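Local coordinates for ABC transporter substrate-binding protein-branched chain amino acid transport (Streptococcus pneumoniae, PDB 4GNR), which binds isoleucine and probably delivers branched-chain amino acids to an ABC importer, at residues 12-17 and 78-83; 18-23 and 56-61; 83-88 and 105-110; 100-105 and 117-122; 111-116 and 328-333. All coordinates share one frame; numbering follows the deposited sequence.

Contact 1 of 5, residues 12-17 and 78-83; sequences FNFEES and AVVGPA
The carbonyl oxygen of Val80 is met by three groups of the 12-17 segment. Asn13 N donates to Val80 O over 2.9 Å in a fairly straight bond (161°), with the donor tilted a little from the carbonyl plane. Phe12 CA adds a CA-H...O contact, 3.3 Å from Val80 O. The Phe14 ring lays one face against the same oxygen, which stands 3.7 Å above the ring plane and toward the rim. With Phe14 CG beside its own backbone N (chi1 -68°), the ring leans back along the strand, and Phe14 CZ comes alongside Val80 CG1 at 3.8 Å. These residues join strands 7-14 and 78-80, neighbours in the five-stranded parallel sheet of one alpha/beta lobe of the periplasmic binding protein fold. Helix 21-40 packs on the side of Phe12 and Phe14, while helices 60-72 and 85-97 lie against Asn13 and Pro82. Past Val80 the regular pairing gives way. Gly81 passes without a side chain close to Asn13 O and the Phe14 ring, and the peptide before Pro82 is cis. Pro82 has no N-H to give, and Asn13 O instead receives a CA-H...O contact from Pro82 CA at 3.0 Å. The Asn13 amide reaches past the proline ring to bond Asn56 and Ala63. Glu15 then takes hold of the turn into the isoleucine pocket: Glu15 OE1 accepts from Ala83 N through its syn lone pair (2.9 Å, 167°), while Glu15 OE2 is hydrogen-bonded to Thr84 OG1.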
# COMPACT_ATOMS: atom_id res chain seq x y z
N PHE A 12 16.04 5.38 0.99
CA PHE A 12 14.80 4.90 0.41
C PHE A 12 15.12 3.52 -0.21
O PHE A 12 16.15 3.36 -0.90
CB PHE A 12 14.21 5.76 -0.71
CG PHE A 12 13.82 7.18 -0.36
CD1 PHE A 12 13.70 7.64 0.94
CD2 PHE A 12 13.48 8.04 -1.40
CE1 PHE A 12 13.30 8.94 1.19
CE2 PHE A 12 13.05 9.32 -1.16
CZ PHE A 12 12.97 9.79 0.14
N ASN A 13 14.22 2.56 0.00
CA ASN A 13 14.35 1.20 -0.58
C ASN A 13 12.99 0.92 -1.23
O ASN A 13 12.09 0.42 -0.56
CB ASN A 13 14.68 0.20 0.52
CG ASN A 13 14.87 -1.21 0.00
OD1 ASN A 13 14.59 -1.50 -1.16
ND2 ASN A 13 15.35 -2.10 0.88
N PHE A 14 12.85 1.32 -2.49
CA PHE A 14 11.55 1.26 -3.14
C PHE A 14 11.56 0.46 -4.43
O PHE A 14 12.55 0.40 -5.17
CB PHE A 14 11.00 2.67 -3.46
CG PHE A 14 10.61 3.50 -2.25
CD1 PHE A 14 9.72 3.01 -1.29
CD2 PHE A 14 11.02 4.83 -2.15
CE1 PHE A 14 9.31 3.83 -0.22
CE2 PHE A 14 10.61 5.63 -1.10
CZ PHE A 14 9.76 5.13 -0.13
N GLU A 15 10.38 -0.08 -4.74
CA GLU A 15 10.09 -0.84 -5.96
C GLU A 15 9.88 0.21 -7.09
O GLU A 15 8.75 0.57 -7.43
CB GLU A 15 8.83 -1.66 -5.78
CG GLU A 15 8.85 -2.76 -4.67
CD GLU A 15 8.56 -2.34 -3.23
OE1 GLU A 15 8.85 -1.19 -2.83
OE2 GLU A 15 8.09 -3.22 -2.47
N GLU A 16 10.98 0.71 -7.62
CA GLU A 16 10.97 1.79 -8.62
C GLU A 16 10.91 1.27 -10.06
O GLU A 16 10.60 2.03 -10.97
CB GLU A 16 12.12 2.78 -8.38
CG GLU A 16 11.96 3.49 -7.04
CD GLU A 16 13.18 4.25 -6.55
OE1 GLU A 16 14.25 4.24 -7.19
OE2 GLU A 16 13.03 4.85 -5.43
N SER A 17 11.25 0.00 -10.24
CA SER A 17 11.16 -0.69 -11.53
C SER A 17 10.65 -2.10 -11.22
O SER A 17 10.63 -2.52 -10.06
CB SER A 17 12.49 -0.74 -12.26
OG SER A 17 13.45 -1.49 -11.54
N ALA A 78 18.07 5.73 8.98
CA ALA A 78 16.72 5.18 8.90
C ALA A 78 16.46 4.81 7.45
O ALA A 78 17.08 5.41 6.56
CB ALA A 78 15.69 6.21 9.37
N VAL A 79 15.54 3.88 7.23
CA VAL A 79 15.17 3.46 5.87
C VAL A 79 13.64 3.58 5.74
O VAL A 79 12.91 3.17 6.63
CB VAL A 79 15.59 2.01 5.59
CG1 VAL A 79 15.11 1.54 4.21
CG2 VAL A 79 17.11 1.84 5.71
N VAL A 80 13.22 4.16 4.61
CA VAL A 80 11.80 4.25 4.23
C VAL A 80 11.62 3.31 3.03
O VAL A 80 12.35 3.41 2.04
CB VAL A 80 11.36 5.67 3.90
CG1 VAL A 80 9.86 5.71 3.63
CG2 VAL A 80 11.73 6.62 5.02
N GLY A 81 10.60 2.44 3.11
CA GLY A 81 10.39 1.40 2.13
C GLY A 81 11.07 0.11 2.60
O GLY A 81 11.95 0.16 3.46
N PRO A 82 10.74 -1.04 1.98
CA PRO A 82 9.90 -1.19 0.80
C PRO A 82 8.41 -0.93 0.95
O PRO A 82 7.88 -0.78 2.05
CB PRO A 82 10.11 -2.68 0.41
CG PRO A 82 11.46 -3.02 0.99
CD PRO A 82 11.48 -2.28 2.29
N ALA A 83 7.76 -0.87 -0.20
CA ALA A 83 6.31 -0.68 -0.26
C ALA A 83 5.50 -1.96 -0.01
O ALA A 83 4.40 -1.91 0.54
CB ALA A 83 5.92 -0.13 -1.64

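Contact 2 of 5, residues 18-23 and 56-61. With ILE (isoleucine), chain B.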
# COMPACT_ATOMS: atom_id res chain seq x y z
N GLY A 18 10.25 -2.82 -12.25
CA GLY A 18 9.75 -4.17 -12.08
C GLY A 18 8.23 -4.22 -11.94
O GLY A 18 7.53 -3.25 -12.13
N SER A 19 7.74 -5.38 -11.53
CA SER A 19 6.31 -5.69 -11.50
C SER A 19 5.49 -4.94 -10.50
O SER A 19 4.27 -4.95 -10.62
CB SER A 19 6.11 -7.19 -11.25
OG SER A 19 6.58 -7.55 -9.97
N LEU A 20 6.15 -4.28 -9.55
CA LEU A 20 5.49 -3.52 -8.47
C LEU A 20 5.84 -2.04 -8.53
O LEU A 20 5.58 -1.29 -7.59
CB LEU A 20 5.90 -4.12 -7.11
CG LEU A 20 5.51 -5.61 -6.97
CD1 LEU A 20 6.25 -6.26 -5.81
CD2 LEU A 20 4.00 -5.82 -6.86
N ALA A 21 6.39 -1.62 -9.67
CA ALA A 21 6.88 -0.24 -9.87
C ALA A 21 5.89 0.86 -9.58
O ALA A 21 6.27 1.93 -9.11
CB ALA A 21 7.42 -0.09 -11.31
N ALA A 22 4.62 0.64 -9.91
CA ALA A 22 3.66 1.71 -9.67
C ALA A 22 3.60 2.07 -8.19
O ALA A 22 3.41 3.24 -7.84
CB ALA A 22 2.26 1.34 -10.17
N TYR A 23 3.73 1.08 -7.33
CA TYR A 23 3.65 1.32 -5.89
C TYR A 23 4.91 2.03 -5.38
O TYR A 23 4.82 3.05 -4.68
CB TYR A 23 3.46 0.01 -5.12
CG TYR A 23 2.29 -0.85 -5.58
CD1 TYR A 23 1.01 -0.32 -5.78
CD2 TYR A 23 2.46 -2.21 -5.76
CE1 TYR A 23 -0.06 -1.13 -6.13
CE2 TYR A 23 1.40 -3.03 -6.13
CZ TYR A 23 0.14 -2.49 -6.30
OH TYR A 23 -0.89 -3.34 -6.68
N ASN A 56 14.82 -1.36 -5.55
CA ASN A 56 14.90 -2.80 -5.29
C ASN A 56 14.37 -3.67 -6.43
O ASN A 56 14.35 -4.90 -6.30
CB ASN A 56 14.26 -3.17 -3.96
CG ASN A 56 12.79 -2.85 -3.92
OD1 ASN A 56 12.06 -3.13 -4.88
ND2 ASN A 56 12.31 -2.30 -2.80
N LYS A 57 13.94 -3.05 -7.53
CA LYS A 57 13.55 -3.75 -8.77
C LYS A 57 12.36 -4.68 -8.58
O LYS A 57 12.11 -5.55 -9.40
CB LYS A 57 14.76 -4.54 -9.34
CG LYS A 57 16.00 -3.68 -9.56
CD LYS A 57 17.16 -4.55 -10.08
CE LYS A 57 18.43 -3.75 -10.35
NZ LYS A 57 19.50 -4.61 -10.93
N SER A 58 11.58 -4.46 -7.50
CA SER A 58 10.44 -5.30 -7.17
C SER A 58 10.85 -6.74 -6.80
O SER A 58 10.00 -7.63 -6.82
CB SER A 58 9.37 -5.34 -8.27
OG SER A 58 8.90 -4.04 -8.58
N GLU A 59 12.10 -6.94 -6.42
CA GLU A 59 12.62 -8.29 -6.10
C GLU A 59 12.98 -8.40 -4.64
O GLU A 59 13.62 -7.52 -4.06
CB GLU A 59 13.86 -8.59 -6.95
CG GLU A 59 13.51 -8.65 -8.42
CD GLU A 59 14.67 -8.76 -9.34
OE1 GLU A 59 15.81 -8.89 -8.85
OE2 GLU A 59 14.42 -8.73 -10.57
N THR A 60 12.62 -9.51 -4.02
CA THR A 60 12.88 -9.68 -2.59
C THR A 60 14.36 -9.75 -2.26
O THR A 60 14.82 -9.09 -1.31
CB THR A 60 12.15 -10.89 -2.02
OG1 THR A 60 12.60 -12.08 -2.68
CG2 THR A 60 10.63 -10.70 -2.16
N ALA A 61 15.14 -10.51 -3.02
CA ALA A 61 16.57 -10.60 -2.73
C ALA A 61 17.27 -9.26 -2.92
O ALA A 61 18.19 -8.90 -2.17
CB ALA A 61 17.23 -11.68 -3.58
N ILE B . -0.30 -3.75 0.84
CA ILE B . 0.44 -4.40 -0.28
C ILE B . 1.58 -5.24 0.29
O ILE B . 2.30 -5.88 -0.51
CB ILE B . 0.78 -3.42 -1.44
CG1 ILE B . 1.39 -2.14 -0.91
CG2 ILE B . -0.47 -3.02 -2.40
CD1 ILE B . 1.81 -1.20 -2.02
OXT ILE B . 1.72 -5.26 1.53
O HOH W 1 8.77 -8.94 -8.98
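Ser58 OG accepts the backbone N-H of Leu20 over 2.9 Å, with an N-H...O angle of 148°. The same hydroxyl is hydrogen-bonded to Ser17 O, so it ties together two points of the loop between strand 7-14 and helix 21-40. Leu20 CB lies beside it, 3.3 Å from Ser58 OG, and the rest of the leucine side chain runs past Ser58 CB toward Thr84 and Tyr205. On the solvent side a water bridges the segments, 2.8 Å from Ser19 OG and donating to Ser58 O. Gly18 lies against the Lys57 carbonyl where the CA traces come nearest.

The next shell sets the serine. Lys57 and Ser58, both at positive phi, form the corner of a type I' turn closed by Glu59 N and Asn56 O. An Asx turn reinforces it: Asn56 OD1 accepts Ser58 N at 3.0 Å, in the carbonyl plane. On the other segment a type I turn from Gly18 to Ala21 leads into helix 21-40. The Tyr23 ring there offers one face to the ligand: isoleucine CD1 stands 3.6 Å above the ring plane, toward the rim. Tyr23 OH is hydrogen-bonded to Gly230 O and Tyr206 N, from the lobe built on the other large sheet. Such a bridge across the cleft is characteristic of the closed, ligand-bound form of a two-lobed periplasmic binding protein.

Contact 3 of 5, residues 83-88 and 105-110; sequences ATSGAT and PSATQD. With ILE (isoleucine), chain B.
Ser85 OG forms the dense centre of this contact, accepting Gln109 N at 3.0 Å while it donates to isoleucine OXT at 2.6 Å. A chi1 of -72° holds the hydroxyl beside its own backbone N, and both atoms face the ligand carboxylate: Ser85 N donates to isoleucine O at 3.0 Å. The methyl of Ala107 packs between two hydroxyls, Ser85 OG and Thr88 OG1, with Ala107 CB 3.6 Å from Ser85 OG. Thr88 OG1 donates to Thr84 O from above the carbonyl plane, and the same carbonyl takes the helical bond of Thr88 N. At the buried end Ser106 OG lies 2.6 Å from Ala83 O and has Glu27 OE2 as a second polar neighbour. The arrangement is the amino-acid site of a periplasmic binding protein, where the N-terminus of helix 85-97 and the loop after strand 102-104 hold the zwitterion. Thr108 N bonds isoleucine OXT almost straight (2.9 Å, 166°). The ammonium group donates to Ser106 O and to Thr108 OG1, a hydroxyl also bonded to Asp126 OD1. Asp229 OD2 and Tyr205 OH complete the grip from the other lobe, and the helix end probably adds a favourable field at the carboxylate. Toward solvent the packing thins. Gln109, partly exposed, runs extended beyond CG, its CB against the serine hydroxyl and its OE1 no closer than 3.8 Å to Ser85 CB.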
# COMPACT_ATOMS: atom_id res chain seq x y z
N ALA A 83 7.76 -0.87 -0.20
CA ALA A 83 6.31 -0.68 -0.26
C ALA A 83 5.50 -1.96 -0.01
O ALA A 83 4.40 -1.91 0.54
CB ALA A 83 5.92 -0.13 -1.64
N THR A 84 6.03 -3.09 -0.47
CA THR A 84 5.28 -4.34 -0.49
C THR A 84 5.76 -5.31 0.59
O THR A 84 6.88 -5.21 1.11
CB THR A 84 5.27 -4.97 -1.90
OG1 THR A 84 6.59 -5.39 -2.25
CG2 THR A 84 4.69 -4.01 -2.94
N SER A 85 4.90 -6.28 0.90
CA SER A 85 5.17 -7.16 2.02
C SER A 85 6.32 -8.13 1.84
O SER A 85 7.11 -8.31 2.76
CB SER A 85 3.88 -7.89 2.44
OG SER A 85 2.96 -7.01 3.06
N GLY A 86 6.40 -8.79 0.70
CA GLY A 86 7.48 -9.75 0.50
C GLY A 86 8.84 -9.07 0.63
O GLY A 86 9.76 -9.55 1.31
N ALA A 87 8.97 -7.93 -0.03
CA ALA A 87 10.21 -7.15 -0.01
C ALA A 87 10.51 -6.65 1.42
O ALA A 87 11.67 -6.70 1.85
CB ALA A 87 10.12 -6.03 -0.98
N THR A 88 9.49 -6.19 2.13
CA THR A 88 9.71 -5.70 3.51
C THR A 88 10.20 -6.84 4.42
O THR A 88 11.13 -6.67 5.20
CB THR A 88 8.42 -5.04 4.04
OG1 THR A 88 8.12 -3.88 3.27
CG2 THR A 88 8.60 -4.58 5.48
N PRO A 105 5.72 2.18 4.50
CA PRO A 105 4.46 2.92 4.56
C PRO A 105 3.21 2.05 4.36
O PRO A 105 2.14 2.42 4.82
CB PRO A 105 4.59 3.90 3.36
CG PRO A 105 6.09 4.06 3.16
CD PRO A 105 6.62 2.67 3.44
N SER A 106 3.40 0.90 3.70
CA SER A 106 2.26 0.22 3.07
C SER A 106 2.24 -1.29 3.09
O SER A 106 1.30 -1.87 2.53
CB SER A 106 2.23 0.68 1.58
OG SER A 106 3.52 0.51 0.99
N ALA A 107 3.19 -1.95 3.76
CA ALA A 107 3.20 -3.44 3.80
C ALA A 107 2.12 -3.90 4.79
O ALA A 107 2.24 -3.67 5.98
CB ALA A 107 4.57 -3.94 4.19
N THR A 108 1.11 -4.59 4.27
CA THR A 108 -0.08 -4.97 5.02
C THR A 108 -0.08 -6.38 5.59
O THR A 108 -1.03 -6.78 6.27
CB THR A 108 -1.34 -4.78 4.13
OG1 THR A 108 -1.14 -5.52 2.91
CG2 THR A 108 -1.59 -3.31 3.80
N GLN A 109 0.97 -7.16 5.36
CA GLN A 109 0.98 -8.55 5.85
C GLN A 109 0.75 -8.64 7.35
O GLN A 109 1.38 -7.96 8.13
CB GLN A 109 2.31 -9.22 5.48
CG GLN A 109 2.54 -10.63 6.02
CD GLN A 109 3.90 -11.18 5.57
OE1 GLN A 109 4.22 -11.13 4.38
NE2 GLN A 109 4.69 -11.73 6.52
N ASP A 110 -0.22 -9.45 7.78
CA ASP A 110 -0.41 -9.54 9.22
C ASP A 110 0.82 -10.16 9.85
O ASP A 110 1.51 -11.00 9.26
CB ASP A 110 -1.62 -10.36 9.66
CG ASP A 110 -2.93 -9.71 9.33
OD1 ASP A 110 -3.58 -9.25 10.29
OD2 ASP A 110 -3.26 -9.55 8.14
N ILE B . -0.30 -3.75 0.84
CA ILE B . 0.44 -4.40 -0.28
C ILE B . 1.58 -5.24 0.29
O ILE B . 2.30 -5.88 -0.51
CB ILE B . 0.78 -3.42 -1.44
CG1 ILE B . 1.39 -2.14 -0.91
CG2 ILE B . -0.47 -3.02 -2.40
CD1 ILE B . 1.81 -1.20 -2.02
OXT ILE B . 1.72 -5.26 1.53

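Contact 4 of 5, residues 100-105 and 117-122; sequences VPLISP and DYLFIG
Strands 102-104 and 119-121 form the last pair of the five-stranded parallel sheet, with Leu102 opposite Leu119, Ile103 opposite Phe120 and Ser104 opposite Ile121. Four backbone bonds alternate between them: Leu102 N to Tyr118 O, Phe120 N to Leu102 O, Ser104 N to Phe120 O and Gly122 N to Ser104 O, the first at 2.9 Å. Each of these carbonyl oxygens also receives a CA-H...O contact, as Phe120 O does from Ile103 CA at 3.3 Å. On one face Leu102 and Leu119 lie side by side, with Leu102 CD2 3.6 Å from Leu119 CD1. Beyond them Ile121 CD1 meets Ser104 CB at 3.8 Å. This face is packed by helix 85-97 of the lobe, whereas helices 281-297 and 303-310 cover the side of Ile103 and Phe120. Between the two strands the chain runs as an irregular loop with no helix, unlike the usual beta-alpha-beta crossover. Across the second face Ile103 and Phe120 meet at about a right angle, Ile103 CG1 being 4.0 Å from Phe120 CB. A chi1 of -63° sets the Phe120 ring beside its own backbone N, so that CE1 touches Pro101 CB at 4.1 Å. At the surface end the Tyr118 ring presents its edge to Pro101 N. Ser104 OG, near the pocket, is hydrogen-bonded to Pro82 O and to the backbone N atoms of Ser106 and Ala107.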
# COMPACT_ATOMS: atom_id res chain seq x y z
N VAL A 100 19.16 -0.14 12.63
CA VAL A 100 18.57 0.96 11.88
C VAL A 100 17.06 0.73 11.72
O VAL A 100 16.67 -0.30 11.20
CB VAL A 100 19.26 1.10 10.49
CG1 VAL A 100 18.55 2.16 9.66
CG2 VAL A 100 20.73 1.44 10.67
N PRO A 101 16.22 1.69 12.12
CA PRO A 101 14.79 1.49 11.93
C PRO A 101 14.41 1.58 10.45
O PRO A 101 14.91 2.43 9.71
CB PRO A 101 14.16 2.63 12.75
CG PRO A 101 15.21 3.73 12.71
CD PRO A 101 16.54 3.00 12.74
N LEU A 102 13.46 0.74 10.08
CA LEU A 102 12.91 0.67 8.74
C LEU A 102 11.40 0.82 8.87
O LEU A 102 10.76 0.11 9.67
CB LEU A 102 13.30 -0.65 8.07
CG LEU A 102 12.89 -0.81 6.59
CD1 LEU A 102 13.90 -1.67 5.83
CD2 LEU A 102 11.48 -1.35 6.44
N ILE A 103 10.85 1.77 8.11
CA ILE A 103 9.41 1.97 8.09
C ILE A 103 8.89 1.68 6.70
O ILE A 103 9.33 2.29 5.70
CB ILE A 103 8.98 3.39 8.58
CG1 ILE A 103 7.45 3.52 8.57
CG2 ILE A 103 9.66 4.53 7.81
CD1 ILE A 103 6.95 4.70 9.39
N SER A 104 7.99 0.70 6.60
CA SER A 104 7.26 0.47 5.36
C SER A 104 5.96 1.26 5.44
O SER A 104 5.15 1.04 6.36
CB SER A 104 6.88 -0.98 5.12
OG SER A 104 6.00 -1.04 4.00
N PRO A 105 5.72 2.18 4.50
CA PRO A 105 4.46 2.92 4.56
C PRO A 105 3.21 2.05 4.36
O PRO A 105 2.14 2.42 4.82
CB PRO A 105 4.59 3.90 3.36
CG PRO A 105 6.09 4.06 3.16
CD PRO A 105 6.62 2.67 3.44
N ASP A 117 11.89 -5.06 16.73
CA ASP A 117 12.11 -3.79 17.37
C ASP A 117 12.51 -2.68 16.36
O ASP A 117 12.38 -1.50 16.70
CB ASP A 117 13.12 -3.94 18.48
CG ASP A 117 13.00 -2.87 19.52
OD1 ASP A 117 11.85 -2.48 19.84
OD2 ASP A 117 14.03 -2.48 20.08
N TYR A 118 12.97 -3.05 15.16
CA TYR A 118 13.38 -2.06 14.16
C TYR A 118 12.44 -1.92 12.98
O TYR A 118 12.81 -1.25 12.02
CB TYR A 118 14.83 -2.33 13.72
CG TYR A 118 15.80 -2.00 14.84
CD1 TYR A 118 16.28 -0.71 14.98
CD2 TYR A 118 16.18 -2.93 15.79
CE1 TYR A 118 17.11 -0.34 16.01
CE2 TYR A 118 17.04 -2.58 16.85
CZ TYR A 118 17.48 -1.28 16.94
OH TYR A 118 18.31 -0.91 17.98
N LEU A 119 11.26 -2.52 13.02
CA LEU A 119 10.30 -2.38 11.93
C LEU A 119 9.08 -1.59 12.39
O LEU A 119 8.54 -1.83 13.48
CB LEU A 119 9.82 -3.73 11.42
CG LEU A 119 8.89 -3.70 10.19
CD1 LEU A 119 9.58 -3.10 8.97
CD2 LEU A 119 8.39 -5.10 9.87
N PHE A 120 8.63 -0.68 11.52
CA PHE A 120 7.41 0.09 11.71
C PHE A 120 6.57 -0.04 10.46
O PHE A 120 7.12 -0.06 9.35
CB PHE A 120 7.72 1.57 12.00
CG PHE A 120 8.49 1.74 13.28
CD1 PHE A 120 9.87 1.54 13.31
CD2 PHE A 120 7.84 2.01 14.47
CE1 PHE A 120 10.57 1.61 14.50
CE2 PHE A 120 8.54 2.09 15.66
CZ PHE A 120 9.91 1.90 15.67
N ILE A 121 5.25 -0.08 10.61
CA ILE A 121 4.32 -0.22 9.48
C ILE A 121 3.32 0.93 9.54
O ILE A 121 2.66 1.13 10.55
CB ILE A 121 3.60 -1.58 9.51
CG1 ILE A 121 4.59 -2.74 9.36
CG2 ILE A 121 2.51 -1.64 8.47
CD1 ILE A 121 5.25 -2.80 8.06
N GLY A 122 3.20 1.66 8.43
CA GLY A 122 2.33 2.83 8.41
C GLY A 122 0.86 2.62 8.09
O GLY A 122 0.10 3.56 8.14

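Contact 5 of 5, residues 111-116 and 328-333; sequences GLTKGQ and DHNTVK
Thr113 OG1 donates to Asp328 O at 2.7 Å, in the carbonyl plane. The hydroxyl takes the rotamer between its own backbone N and carbonyl carbon (chi1 57°), which turns OG1 onto this carbonyl and leaves the methyl over the same peptide, with Thr113 CG2 3.6 Å from Asp328 O and 3.9 Å from His329 O. The Asn330 side chain crosses that of Thr113 obliquely, close by the same hydroxyl.

His329 has an unusual left-handed backbone (phi 62°) and points its side chain at the 111-116 loop. Its chi1 of -59° places the ring beside its own backbone N, with His329 CE1 3.6 Å from Gln116 O. The main polar partner of the imidazole lies outside the two segments: His329 ND1 is hydrogen-bonded to Leu119 O, and the ring stacks on Phe120. Asp328, exposed to solvent, is linked through a water, which donates to Asp328 OD1 at 2.6 Å and accepts from Gly115 N at 2.9 Å. Consecutive turns, type I from Gly111 to Lys114 and type II from Thr113 to Gln116, point the Thr113 side chain at the 328-333 segment and bring Gly115 N to the bridging water.

The contact lays the loop before strand 335-341 along the outer side of strand 119-121. Because both Thr113 and His329 serve main-chain carbonyls, the threonine acts as donor, and the imidazole very probably carries a proton on ND1.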
# COMPACT_ATOMS: atom_id res chain seq x y z
N GLY A 111 1.04 -9.71 11.07
CA GLY A 111 2.12 -10.15 11.94
C GLY A 111 3.52 -9.75 11.55
O GLY A 111 4.47 -10.16 12.22
N LEU A 112 3.64 -8.90 10.57
CA LEU A 112 4.95 -8.56 10.09
C LEU A 112 5.86 -7.89 11.15
O LEU A 112 7.07 -8.09 11.14
CB LEU A 112 4.76 -7.77 8.83
CG LEU A 112 6.07 -7.48 8.12
CD1 LEU A 112 6.87 -8.75 7.80
CD2 LEU A 112 5.75 -6.68 6.86
N THR A 113 5.28 -7.07 12.01
CA THR A 113 6.04 -6.41 13.06
C THR A 113 6.26 -7.22 14.34
O THR A 113 6.96 -6.74 15.23
CB THR A 113 5.31 -5.13 13.50
OG1 THR A 113 4.00 -5.51 13.92
CG2 THR A 113 5.26 -4.07 12.40
N LYS A 114 5.74 -8.44 14.44
CA LYS A 114 5.85 -9.18 15.71
C LYS A 114 7.29 -9.37 16.15
O LYS A 114 8.07 -10.00 15.45
CB LYS A 114 5.12 -10.53 15.67
CG LYS A 114 3.62 -10.43 15.74
CD LYS A 114 2.81 -11.72 15.68
CE LYS A 114 1.32 -11.24 15.79
NZ LYS A 114 0.20 -12.22 15.75
N GLY A 115 7.62 -8.83 17.33
CA GLY A 115 8.98 -8.93 17.86
C GLY A 115 10.05 -8.14 17.13
O GLY A 115 11.23 -8.26 17.46
N GLN A 116 9.64 -7.31 16.18
CA GLN A 116 10.61 -6.56 15.35
C GLN A 116 10.86 -5.19 15.93
O GLN A 116 10.14 -4.24 15.63
CB GLN A 116 10.06 -6.45 13.92
CG GLN A 116 9.84 -7.78 13.21
CD GLN A 116 11.09 -8.45 12.71
OE1 GLN A 116 12.21 -8.01 12.97
NE2 GLN A 116 10.92 -9.54 11.98
N ASP A 328 3.44 -3.10 19.28
CA ASP A 328 3.89 -3.91 18.13
C ASP A 328 4.21 -3.04 16.91
O ASP A 328 4.30 -3.57 15.79
CB ASP A 328 2.88 -5.00 17.80
CG ASP A 328 2.78 -6.07 18.87
OD1 ASP A 328 3.81 -6.42 19.50
OD2 ASP A 328 1.67 -6.61 19.03
N HIS A 329 4.36 -1.73 17.08
CA HIS A 329 4.74 -0.85 15.98
C HIS A 329 3.75 -0.82 14.83
O HIS A 329 4.12 -0.58 13.67
CB HIS A 329 6.17 -1.13 15.47
CG HIS A 329 7.24 -0.97 16.50
ND1 HIS A 329 8.54 -1.29 16.19
CD2 HIS A 329 7.25 -0.58 17.80
CE1 HIS A 329 9.31 -1.09 17.25
NE2 HIS A 329 8.55 -0.68 18.25
N ASN A 330 2.49 -1.03 15.18
CA ASN A 330 1.38 -0.91 14.24
C ASN A 330 0.50 0.28 14.63
O ASN A 330 0.45 0.69 15.80
CB ASN A 330 0.47 -2.14 14.23
CG ASN A 330 1.15 -3.37 13.70
OD1 ASN A 330 1.30 -4.35 14.43
ND2 ASN A 330 1.63 -3.33 12.48
N THR A 331 -0.19 0.83 13.65
CA THR A 331 -1.13 1.90 13.86
C THR A 331 -2.45 1.56 13.21
O THR A 331 -2.48 1.02 12.10
CB THR A 331 -0.61 3.25 13.28
OG1 THR A 331 -1.55 4.30 13.53
CG2 THR A 331 -0.21 3.17 11.80
N VAL A 332 -3.55 1.90 13.89
CA VAL A 332 -4.86 1.81 13.27
C VAL A 332 -4.84 2.95 12.20
O VAL A 332 -4.22 4.00 12.41
CB VAL A 332 -5.98 2.02 14.31
CG1 VAL A 332 -7.33 2.10 13.65
CG2 VAL A 332 -5.98 0.89 15.31
N LYS A 333 -5.49 2.71 11.08
CA LYS A 333 -5.61 3.68 10.02
C LYS A 333 -7.04 3.69 9.49
O LYS A 333 -7.71 2.65 9.43
CB LYS A 333 -4.69 3.36 8.84
CG LYS A 333 -3.21 3.36 9.19
CD LYS A 333 -2.66 4.74 9.58
CE LYS A 333 -2.71 5.74 8.47
NZ LYS A 333 -2.02 6.98 8.89
O HOH W 2 6.31 -6.83 18.93

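How the contacts relate
Contacts 1 and 4 lie in one parallel sheet, about 11 Å between centres, joined where Val79 O meets Ile103 N at 2.9 Å. The loops at the ends of these strands make contact 3, which shares Ala83 with contact 1 and Pro105 with contact 4 and holds both the ammonium and the carboxylate group of isoleucine. Contact 2, nested along the chain inside contact 1, brings Tyr23 to the aliphatic end of the same ligand. Pro82 CB packs on Ala87 CB at 3.6 Å, a further tie between contacts 1 and 3. Contact 5 flanks contact 4 through Leu119 O and His329 ND1, 2.8 Å apart, and its Asn330 side chain remains about 11 Å from the bound isoleucine.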